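Long-range contacts in iota-carrageenase (Alteromonas sp., PDB 1H80), which hydrolyses the beta-1,4 linkages of iota-carrageenan, a sulfated galactan of red algal cell walls, with inversion of anomeric configuration: residues V351-F360 against V421-P432; T196-N206 against G230-I240. All blocks are in the same frame, centred on the assembly; numbering follows the deposited sequence.

In the fold
The two contacts illustrate how a parallel beta-helix is built, each coil of the chain pairing in register with the next. Along the chain they come in series: interaction 2 (196-206 with 230-240) is complete before interaction 1 (351-360 with 421-432) begins. Their centres are 20 Å apart and their nearest atoms about 7 Å, so they do not touch. Strand 261-269 bridges the gap, pairing with strand 231-243 on one side and with strand 351-359 on the other. Interaction 2 lies nearer the centre of the chain and interaction 1 further out; both are parallel and in register, and through strand 261-269 the same stacking continues between them.

Interaction 1 (V351-F360 against V421-P432); sequences VKVFDVTARF and VKTFNVKRINFP
F354 and F424 lie side by side and point the same way, their rings forming an offset stack with planes 12° apart and centroids separated by 4.7 Å. CE2 of F354 comes over the face of the F424 ring, near its rim, while CE1 of F424 reaches back to CB and CG of K352. This is like-on-like stacking between successive coils of a parallel beta-helix, set up by the in-register pairing of strands 351-359 and 421-429. On the face bearing V351, V353 and V421 the valines meet at a slant: CG1 of V421 touches CG1 of V351 at 3.7 Å and also CG2 of V353.

Midway, the second strand turns a corner at N425, and D355, its neighbour in register within strand 351-359, likewise has positive phi. Here ND2 of N425 gives an almost straight hydrogen bond of 2.7 Å to OD1 of D355, meeting it on the anti side, with amide and carboxylate planes 87° apart. The carbonyl O of N425 is held by two donors, V356 N and a water.

Beyond the corner, CG2 of I429 packs over the R359 guanidinium, 3.4 Å from NH1. At the far end F360, its CG anti to the backbone N (chi1 -177°), presents a ring edge to the face of F431 and sets its CB over that same face. CD of R428 covers the opposite face of F431, and P432 CD sits 3.6 Å from the centroid of the F360 ring. F360 N closes the backbone pairing with a nearly straight bond of 2.8 Å to I429 O.

Strand 261-269 pairs with the other edge of strand 351-359, V353 and V356 pack on V275 of strand 275-277, and V351 and V421 share F251 of strand 250-252.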
loop_
_atom_site.group_PDB
_atom_site.type_symbol
_atom_site.label_atom_id
_atom_site.label_comp_id
_atom_site.label_asym_id
_atom_site.label_seq_id
_atom_site.Cartn_x
_atom_site.Cartn_y
_atom_site.Cartn_z
ATOM N N VAL A 351 -3.073 17.710 5.365
ATOM C CA VAL A 351 -3.268 16.331 5.787
ATOM C C VAL A 351 -3.818 16.285 7.200
ATOM O O VAL A 351 -3.233 16.849 8.125
ATOM C CB VAL A 351 -1.946 15.535 5.763
ATOM C CG1 VAL A 351 -2.177 14.127 6.302
ATOM C CG2 VAL A 351 -1.396 15.481 4.346
ATOM N N LYS A 352 -4.952 15.613 7.360
ATOM C CA LYS A 352 -5.576 15.468 8.662
ATOM C C LYS A 352 -5.971 14.018 8.854
ATOM O O LYS A 352 -6.541 13.396 7.957
ATOM C CB LYS A 352 -6.810 16.362 8.776
ATOM C CG LYS A 352 -6.489 17.840 8.707
ATOM C CD LYS A 352 -7.729 18.685 8.921
ATOM C CE LYS A 352 -7.413 20.160 8.740
ATOM N NZ LYS A 352 -8.620 21.013 8.925
ATOM N N VAL A 353 -5.637 13.486 10.022
ATOM C CA VAL A 353 -5.951 12.108 10.376
ATOM C C VAL A 353 -6.759 12.153 11.667
ATOM O O VAL A 353 -6.249 12.571 12.708
ATOM C CB VAL A 353 -4.663 11.293 10.608
ATOM C CG1 VAL A 353 -5.009 9.845 10.918
ATOM C CG2 VAL A 353 -3.765 11.386 9.380
ATOM N N PHE A 354 -8.017 11.728 11.594
ATOM C CA PHE A 354 -8.900 11.739 12.758
ATOM C C PHE A 354 -9.120 10.353 13.346
ATOM O O PHE A 354 -9.233 9.372 12.612
ATOM C CB PHE A 354 -10.273 12.315 12.393
ATOM C CG PHE A 354 -10.229 13.691 11.796
ATOM C CD1 PHE A 354 -9.912 13.873 10.455
ATOM C CD2 PHE A 354 -10.528 14.808 12.570
ATOM C CE1 PHE A 354 -9.895 15.147 9.890
ATOM C CE2 PHE A 354 -10.516 16.085 12.018
ATOM C CZ PHE A 354 -10.199 16.256 10.673
ATOM N N ASP A 355 -9.195 10.293 14.675
ATOM C CA ASP A 355 -9.435 9.053 15.410
ATOM C C ASP A 355 -8.406 7.962 15.143
ATOM O O ASP A 355 -8.603 7.088 14.298
ATOM C CB ASP A 355 -10.840 8.524 15.108
ATOM C CG ASP A 355 -11.920 9.562 15.356
ATOM O OD1 ASP A 355 -11.847 10.271 16.383
ATOM O OD2 ASP A 355 -12.849 9.665 14.526
ATOM N N VAL A 356 -7.310 8.017 15.888
ATOM C CA VAL A 356 -6.228 7.056 15.754
ATOM C C VAL A 356 -6.143 6.228 17.029
ATOM O O VAL A 356 -6.121 6.772 18.131
ATOM C CB VAL A 356 -4.880 7.779 15.533
ATOM C CG1 VAL A 356 -3.764 6.767 15.360
ATOM C CG2 VAL A 356 -4.972 8.686 14.309
ATOM N N THR A 357 -6.115 4.911 16.878
ATOM C CA THR A 357 -6.021 4.025 18.030
ATOM C C THR A 357 -4.930 2.996 17.793
ATOM O O THR A 357 -4.956 2.264 16.806
ATOM C CB THR A 357 -7.352 3.286 18.285
ATOM O OG1 THR A 357 -8.397 4.242 18.492
ATOM C CG2 THR A 357 -7.241 2.392 19.520
ATOM N N ALA A 358 -3.960 2.954 18.699
ATOM C CA ALA A 358 -2.870 2.000 18.592
ATOM C C ALA A 358 -2.906 1.076 19.796
ATOM O O ALA A 358 -2.801 1.525 20.932
ATOM C CB ALA A 358 -1.531 2.726 18.530
ATOM N N ARG A 359 -3.072 -0.216 19.540
ATOM C CA ARG A 359 -3.094 -1.197 20.614
ATOM C C ARG A 359 -1.723 -1.855 20.646
ATOM O O ARG A 359 -1.223 -2.328 19.624
ATOM C CB ARG A 359 -4.179 -2.249 20.370
ATOM C CG ARG A 359 -4.245 -3.323 21.453
ATOM C CD ARG A 359 -5.341 -4.340 21.160
ATOM N NE ARG A 359 -6.678 -3.793 21.374
ATOM C CZ ARG A 359 -7.277 -3.722 22.559
ATOM N NH1 ARG A 359 -6.661 -4.165 23.646
ATOM N NH2 ARG A 359 -8.496 -3.205 22.659
ATOM N N PHE A 360 -1.122 -1.874 21.828
ATOM C CA PHE A 360 0.204 -2.445 22.026
ATOM C C PHE A 360 0.269 -3.937 21.717
ATOM O O PHE A 360 -0.682 -4.678 21.963
ATOM C CB PHE A 360 0.635 -2.215 23.475
ATOM C CG PHE A 360 2.018 -2.705 23.785
ATOM C CD1 PHE A 360 3.134 -1.981 23.383
ATOM C CD2 PHE A 360 2.203 -3.897 24.472
ATOM C CE1 PHE A 360 4.423 -2.440 23.664
ATOM C CE2 PHE A 360 3.485 -4.363 24.756
ATOM C CZ PHE A 360 4.596 -3.633 24.351
ATOM N N VAL A 421 1.272 16.472 9.163
ATOM C CA VAL A 421 0.220 15.475 9.190
ATOM C C VAL A 421 -0.413 15.710 10.552
ATOM O O VAL A 421 0.111 15.273 11.576
ATOM C CB VAL A 421 0.792 14.046 9.106
ATOM C CG1 VAL A 421 -0.319 13.027 9.310
ATOM C CG2 VAL A 421 1.453 13.838 7.748
ATOM N N LYS A 422 -1.522 16.439 10.562
ATOM C CA LYS A 422 -2.210 16.747 11.805
ATOM C C LYS A 422 -3.047 15.562 12.258
ATOM O O LYS A 422 -3.842 15.026 11.490
ATOM C CB LYS A 422 -3.102 17.981 11.627
ATOM C CG LYS A 422 -2.339 19.266 11.302
ATOM C CD LYS A 422 -3.250 20.484 11.409
ATOM C CE LYS A 422 -2.475 21.794 11.301
ATOM N NZ LYS A 422 -2.473 22.371 9.925
ATOM N N THR A 423 -2.852 15.149 13.504
ATOM C CA THR A 423 -3.605 14.028 14.049
ATOM C C THR A 423 -4.563 14.515 15.125
ATOM O O THR A 423 -4.249 15.438 15.882
ATOM C CB THR A 423 -2.666 12.971 14.651
ATOM O OG1 THR A 423 -1.910 13.557 15.718
ATOM C CG2 THR A 423 -1.716 12.444 13.590
ATOM N N PHE A 424 -5.738 13.899 15.180
ATOM C CA PHE A 424 -6.752 14.264 16.159
ATOM C C PHE A 424 -7.264 13.026 16.877
ATOM O O PHE A 424 -7.391 11.957 16.275
ATOM C CB PHE A 424 -7.930 14.973 15.481
ATOM C CG PHE A 424 -7.539 16.195 14.699
ATOM C CD1 PHE A 424 -6.981 16.077 13.430
ATOM C CD2 PHE A 424 -7.731 17.466 15.232
ATOM C CE1 PHE A 424 -6.620 17.207 12.701
ATOM C CE2 PHE A 424 -7.372 18.603 14.509
ATOM C CZ PHE A 424 -6.817 18.474 13.243
ATOM N N ASN A 425 -7.551 13.177 18.166
ATOM C CA ASN A 425 -8.068 12.087 18.984
ATOM C C ASN A 425 -7.232 10.816 18.863
ATOM O O ASN A 425 -7.715 9.776 18.409
ATOM C CB ASN A 425 -9.528 11.812 18.599
ATOM C CG ASN A 425 -10.183 10.768 19.484
ATOM O OD1 ASN A 425 -9.918 10.698 20.686
ATOM N ND2 ASN A 425 -11.061 9.963 18.895
ATOM N N VAL A 426 -5.972 10.916 19.280
ATOM C CA VAL A 426 -5.046 9.789 19.245
ATOM C C VAL A 426 -5.101 9.070 20.587
ATOM O O VAL A 426 -5.013 9.701 21.640
ATOM C CB VAL A 426 -3.603 10.267 18.998
ATOM C CG1 VAL A 426 -2.650 9.084 19.027
ATOM C CG2 VAL A 426 -3.520 10.985 17.660
ATOM N N LYS A 427 -5.238 7.748 20.544
ATOM C CA LYS A 427 -5.319 6.955 21.762
ATOM C C LYS A 427 -4.450 5.709 21.695
ATOM O O LYS A 427 -4.242 5.137 20.626
ATOM C CB LYS A 427 -6.768 6.535 22.019
ATOM C CG LYS A 427 -7.727 7.690 22.258
ATOM C CD LYS A 427 -9.163 7.197 22.343
ATOM C CE LYS A 427 -10.133 8.334 22.625
ATOM N NZ LYS A 427 -9.900 8.952 23.960
ATOM N N ARG A 428 -3.940 5.300 22.850
ATOM C CA ARG A 428 -3.116 4.109 22.952
ATOM C C ARG A 428 -3.777 3.150 23.922
ATOM O O ARG A 428 -4.437 3.571 24.875
ATOM C CB ARG A 428 -1.717 4.446 23.466
ATOM C CG ARG A 428 -0.854 5.230 22.504
ATOM C CD ARG A 428 0.529 5.385 23.092
ATOM N NE ARG A 428 0.469 6.059 24.384
ATOM C CZ ARG A 428 1.425 5.999 25.305
ATOM N NH1 ARG A 428 2.523 5.291 25.076
ATOM N NH2 ARG A 428 1.277 6.642 26.453
ATOM N N ILE A 429 -3.600 1.860 23.673
ATOM C CA ILE A 429 -4.171 0.831 24.524
ATOM C C ILE A 429 -3.111 -0.192 24.917
ATOM O O ILE A 429 -2.401 -0.724 24.067
ATOM C CB ILE A 429 -5.316 0.087 23.809
ATOM C CG1 ILE A 429 -6.435 1.064 23.448
ATOM C CG2 ILE A 429 -5.845 -1.029 24.706
ATOM C CD1 ILE A 429 -7.576 0.421 22.687
ATOM N N ASN A 430 -3.014 -0.450 26.218
ATOM C CA ASN A 430 -2.083 -1.419 26.786
ATOM C C ASN A 430 -0.595 -1.183 26.562
ATOM O O ASN A 430 0.187 -2.134 26.543
ATOM C CB ASN A 430 -2.448 -2.832 26.322
ATOM C CG ASN A 430 -3.792 -3.292 26.859
ATOM O OD1 ASN A 430 -4.393 -2.629 27.707
ATOM N ND2 ASN A 430 -4.267 -4.434 26.375
ATOM N N PHE A 431 -0.194 0.070 26.391
ATOM C CA PHE A 431 1.220 0.362 26.216
ATOM C C PHE A 431 1.870 0.349 27.593
ATOM O O PHE A 431 1.250 0.739 28.585
ATOM C CB PHE A 431 1.418 1.729 25.560
ATOM C CG PHE A 431 1.483 1.675 24.060
ATOM C CD1 PHE A 431 0.337 1.436 23.310
ATOM C CD2 PHE A 431 2.694 1.859 23.398
ATOM C CE1 PHE A 431 0.394 1.380 21.919
ATOM C CE2 PHE A 431 2.763 1.808 22.005
ATOM C CZ PHE A 431 1.607 1.567 21.264
ATOM N N PRO A 432 3.123 -0.119 27.676
ATOM C CA PRO A 432 3.813 -0.160 28.968
ATOM C C PRO A 432 4.128 1.241 29.476
ATOM O O PRO A 432 4.110 2.211 28.720
ATOM C CB PRO A 432 5.070 -0.965 28.659
ATOM C CG PRO A 432 5.353 -0.604 27.234
ATOM C CD PRO A 432 3.978 -0.655 26.604
HETATM O O HOH W 1 -8.967 7.321 19.127
HETATM O O HOH W 2 -2.362 -5.295 23.958
#

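Interaction 2 (T196-N206 against G230-I240); sequences TYGADNILFRN and GGIRNIFADNI
With CG of D200 anti to its carbonyl carbon (chi1 -80°) and the R233 chain bent at chi3 (-63°), carboxylate and guanidinium meet across two successive coils of the parallel beta-helix. The arginine grips side-on: NE reaches OD1 of D200 at 2.8 Å and NH2 reaches OD2 at 2.9 Å, both on the syn side, although the two planes are turned 45° apart. R233 NH1 bonds in addition to G230 O, while D200 OD2 also takes R175 and W173 NE1. A leucine at R233 would probably leave OD1 and OD2 of D200 short of two donors and G230 O without its NH1 mate.

The face carrying A199, I202, F204, I232 and I235 is mostly apolar. CG2 of I235 meets the F204 ring at its edge, 3.6 Å from CE2, while I202 CG2 lies over one ring face. I235 CD1 lies against CB of A199 at 4.0 Å and fits beside I202 as well. T196 OG1 is buried without a polar partner, facing CG2 and CD1 of I232.

At the last corner N206 and N239 point the same way, their amide planes nearly parallel, with OD1 of N206 3.7 Å from ND2 of N239. A third residue links the two side chains: OD1 of N206 and OD1 of N239 both accept from NH1 of R241.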
loop_
_atom_site.group_PDB
_atom_site.type_symbol
_atom_site.label_atom_id
_atom_site.label_comp_id
_atom_site.label_asym_id
_atom_site.label_seq_id
_atom_site.Cartn_x
_atom_site.Cartn_y
_atom_site.Cartn_z
ATOM N N THR A 196 0.503 3.974 -3.153
ATOM C CA THR A 196 0.037 4.993 -4.085
ATOM C C THR A 196 1.161 5.819 -4.685
ATOM O O THR A 196 2.039 6.293 -3.970
ATOM C CB THR A 196 -0.919 5.974 -3.396
ATOM O OG1 THR A 196 -0.199 6.732 -2.411
ATOM C CG2 THR A 196 -2.051 5.221 -2.716
ATOM N N TYR A 197 1.111 6.005 -5.999
ATOM C CA TYR A 197 2.114 6.793 -6.705
ATOM C C TYR A 197 1.449 8.006 -7.348
ATOM O O TYR A 197 1.864 9.145 -7.138
ATOM C CB TYR A 197 2.778 5.930 -7.771
ATOM C CG TYR A 197 3.463 4.719 -7.191
ATOM C CD1 TYR A 197 4.687 4.837 -6.536
ATOM C CD2 TYR A 197 2.878 3.457 -7.279
ATOM C CE1 TYR A 197 5.314 3.723 -5.981
ATOM C CE2 TYR A 197 3.491 2.338 -6.725
ATOM C CZ TYR A 197 4.710 2.478 -6.080
ATOM O OH TYR A 197 5.315 1.368 -5.539
ATOM N N GLY A 198 0.409 7.745 -8.134
ATOM C CA GLY A 198 -0.316 8.817 -8.789
ATOM C C GLY A 198 -1.790 8.548 -8.585
ATOM O O GLY A 198 -2.261 7.440 -8.847
ATOM N N ALA A 199 -2.524 9.545 -8.109
ATOM C CA ALA A 199 -3.947 9.358 -7.872
ATOM C C ALA A 199 -4.659 10.664 -7.581
ATOM O O ALA A 199 -4.101 11.573 -6.970
ATOM C CB ALA A 199 -4.152 8.390 -6.708
ATOM N N ASP A 200 -5.903 10.747 -8.033
ATOM C CA ASP A 200 -6.725 11.920 -7.801
ATOM C C ASP A 200 -8.128 11.463 -7.453
ATOM O O ASP A 200 -8.712 10.649 -8.162
ATOM C CB ASP A 200 -6.780 12.801 -9.050
ATOM C CG ASP A 200 -5.551 13.667 -9.210
ATOM O OD1 ASP A 200 -5.451 14.698 -8.509
ATOM O OD2 ASP A 200 -4.684 13.315 -10.033
ATOM N N ASN A 201 -8.647 11.970 -6.342
ATOM C CA ASN A 201 -9.996 11.658 -5.902
ATOM C C ASN A 201 -10.267 10.164 -5.762
ATOM O O ASN A 201 -11.107 9.597 -6.462
ATOM C CB ASN A 201 -11.004 12.279 -6.868
ATOM C CG ASN A 201 -12.392 12.350 -6.286
ATOM O OD1 ASN A 201 -12.567 12.740 -5.132
ATOM N ND2 ASN A 201 -13.392 11.987 -7.081
ATOM N N ILE A 202 -9.542 9.539 -4.846
ATOM C CA ILE A 202 -9.709 8.119 -4.581
ATOM C C ILE A 202 -10.130 7.964 -3.128
ATOM O O ILE A 202 -9.661 8.701 -2.255
ATOM C CB ILE A 202 -8.389 7.338 -4.782
ATOM C CG1 ILE A 202 -7.812 7.610 -6.176
ATOM C CG2 ILE A 202 -8.629 5.848 -4.563
ATOM C CD1 ILE A 202 -8.699 7.168 -7.324
ATOM N N LEU A 203 -11.037 7.029 -2.879
ATOM C CA LEU A 203 -11.494 6.741 -1.530
ATOM C C LEU A 203 -10.995 5.350 -1.172
ATOM O O LEU A 203 -11.256 4.391 -1.896
ATOM C CB LEU A 203 -13.025 6.775 -1.445
ATOM C CG LEU A 203 -13.614 6.202 -0.148
ATOM C CD1 LEU A 203 -13.162 7.030 1.047
ATOM C CD2 LEU A 203 -15.132 6.185 -0.238
ATOM N N PHE A 204 -10.244 5.260 -0.076
ATOM C CA PHE A 204 -9.712 3.992 0.429
ATOM C C PHE A 204 -10.508 3.729 1.698
ATOM O O PHE A 204 -10.524 4.558 2.608
ATOM C CB PHE A 204 -8.228 4.132 0.763
ATOM C CG PHE A 204 -7.360 4.364 -0.437
ATOM C CD1 PHE A 204 -6.989 3.302 -1.254
ATOM C CD2 PHE A 204 -6.920 5.642 -0.759
ATOM C CE1 PHE A 204 -6.189 3.507 -2.375
ATOM C CE2 PHE A 204 -6.116 5.861 -1.881
ATOM C CZ PHE A 204 -5.751 4.790 -2.690
ATOM N N ARG A 205 -11.169 2.584 1.775
ATOM C CA ARG A 205 -12.001 2.313 2.941
ATOM C C ARG A 205 -12.017 0.858 3.388
ATOM O O ARG A 205 -12.068 -0.051 2.569
ATOM C CB ARG A 205 -13.427 2.786 2.633
ATOM C CG ARG A 205 -14.465 2.546 3.716
ATOM C CD ARG A 205 -15.782 3.233 3.334
ATOM N NE ARG A 205 -16.326 2.739 2.070
ATOM C CZ ARG A 205 -17.245 3.380 1.349
ATOM N NH1 ARG A 205 -17.720 4.546 1.761
ATOM N NH2 ARG A 205 -17.695 2.852 0.220
ATOM N N ASN A 206 -11.974 0.659 4.702
ATOM C CA ASN A 206 -12.005 -0.674 5.290
ATOM C C ASN A 206 -10.921 -1.554 4.691
ATOM O O ASN A 206 -11.199 -2.549 4.018
ATOM C CB ASN A 206 -13.378 -1.313 5.074
ATOM C CG ASN A 206 -13.588 -2.538 5.940
ATOM O OD1 ASN A 206 -12.662 -3.012 6.600
ATOM N ND2 ASN A 206 -14.810 -3.061 5.940
ATOM N N GLY A 230 2.612 13.339 -11.538
ATOM C CA GLY A 230 2.131 12.274 -10.681
ATOM C C GLY A 230 1.759 12.774 -9.307
ATOM O O GLY A 230 1.298 13.909 -9.149
ATOM N N GLY A 231 1.967 11.923 -8.307
ATOM C CA GLY A 231 1.633 12.292 -6.946
ATOM C C GLY A 231 0.160 12.055 -6.681
ATOM O O GLY A 231 -0.592 11.700 -7.591
ATOM N N ILE A 232 -0.259 12.268 -5.440
ATOM C CA ILE A 232 -1.649 12.059 -5.076
ATOM C C ILE A 232 -2.277 13.327 -4.518
ATOM O O ILE A 232 -1.626 14.106 -3.825
ATOM C CB ILE A 232 -1.792 10.899 -4.052
ATOM C CG1 ILE A 232 -1.204 11.293 -2.696
ATOM C CG2 ILE A 232 -1.076 9.659 -4.580
ATOM C CD1 ILE A 232 -1.324 10.185 -1.643
ATOM N N ARG A 233 -3.549 13.532 -4.845
ATOM C CA ARG A 233 -4.290 14.705 -4.403
ATOM C C ARG A 233 -5.735 14.334 -4.130
ATOM O O ARG A 233 -6.291 13.460 -4.794
ATOM C CB ARG A 233 -4.281 15.785 -5.485
ATOM C CG ARG A 233 -2.954 16.482 -5.714
ATOM C CD ARG A 233 -2.890 16.988 -7.147
ATOM N NE ARG A 233 -2.941 15.851 -8.057
ATOM C CZ ARG A 233 -1.919 15.030 -8.270
ATOM N NH1 ARG A 233 -0.762 15.236 -7.652
ATOM N NH2 ARG A 233 -2.070 13.976 -9.058
ATOM N N ASN A 234 -6.334 15.014 -3.159
ATOM C CA ASN A 234 -7.726 14.796 -2.803
ATOM C C ASN A 234 -8.020 13.331 -2.549
ATOM O O ASN A 234 -8.906 12.729 -3.161
ATOM C CB ASN A 234 -8.618 15.352 -3.906
ATOM C CG ASN A 234 -8.334 16.815 -4.181
ATOM O OD1 ASN A 234 -8.388 17.646 -3.273
ATOM N ND2 ASN A 234 -8.019 17.138 -5.429
ATOM N N ILE A 235 -7.255 12.771 -1.625
ATOM C CA ILE A 235 -7.398 11.381 -1.247
ATOM C C ILE A 235 -8.168 11.311 0.062
ATOM O O ILE A 235 -7.970 12.137 0.956
ATOM C CB ILE A 235 -6.017 10.722 -1.046
ATOM C CG1 ILE A 235 -5.199 10.824 -2.336
ATOM C CG2 ILE A 235 -6.182 9.275 -0.601
ATOM C CD1 ILE A 235 -5.868 10.203 -3.558
ATOM N N PHE A 236 -9.063 10.337 0.160
ATOM C CA PHE A 236 -9.844 10.135 1.366
ATOM C C PHE A 236 -9.691 8.694 1.797
ATOM O O PHE A 236 -9.687 7.789 0.971
ATOM C CB PHE A 236 -11.322 10.448 1.127
ATOM C CG PHE A 236 -11.599 11.905 0.925
ATOM C CD1 PHE A 236 -11.347 12.514 -0.299
ATOM C CD2 PHE A 236 -12.079 12.679 1.975
ATOM C CE1 PHE A 236 -11.567 13.880 -0.475
ATOM C CE2 PHE A 236 -12.303 14.045 1.811
ATOM C CZ PHE A 236 -12.045 14.644 0.583
ATOM N N ALA A 237 -9.551 8.491 3.097
ATOM C CA ALA A 237 -9.396 7.151 3.630
ATOM C C ALA A 237 -10.202 7.037 4.902
ATOM O O ALA A 237 -10.292 7.987 5.678
ATOM C CB ALA A 237 -7.930 6.859 3.907
ATOM N N ASP A 238 -10.789 5.866 5.109
ATOM C CA ASP A 238 -11.598 5.623 6.289
ATOM C C ASP A 238 -11.481 4.168 6.710
ATOM O O ASP A 238 -11.572 3.263 5.879
ATOM C CB ASP A 238 -13.059 5.966 5.994
ATOM C CG ASP A 238 -13.969 5.700 7.170
ATOM O OD1 ASP A 238 -13.666 6.183 8.284
ATOM O OD2 ASP A 238 -14.996 5.014 6.979
ATOM N N ASN A 239 -11.263 3.958 8.005
ATOM C CA ASN A 239 -11.135 2.623 8.568
ATOM C C ASN A 239 -9.977 1.850 7.941
ATOM O O ASN A 239 -10.172 0.887 7.192
ATOM C CB ASN A 239 -12.447 1.862 8.397
ATOM C CG ASN A 239 -12.454 0.548 9.140
ATOM O OD1 ASN A 239 -11.565 0.275 9.948
ATOM N ND2 ASN A 239 -13.464 -0.272 8.880
ATOM N N ILE A 240 -8.767 2.297 8.258
ATOM C CA ILE A 240 -7.547 1.676 7.761
ATOM C C ILE A 240 -6.893 1.023 8.967
ATOM O O ILE A 240 -6.686 1.669 10.002
ATOM C CB ILE A 240 -6.604 2.728 7.153
ATOM C CG1 ILE A 240 -7.362 3.584 6.129
ATOM C CG2 ILE A 240 -5.407 2.047 6.526
ATOM C CD1 ILE A 240 -8.003 2.804 4.985
HETATM O O HOH W 3 -7.667 15.995 -7.609
HETATM O O HOH W 4 -16.638 6.231 4.309
#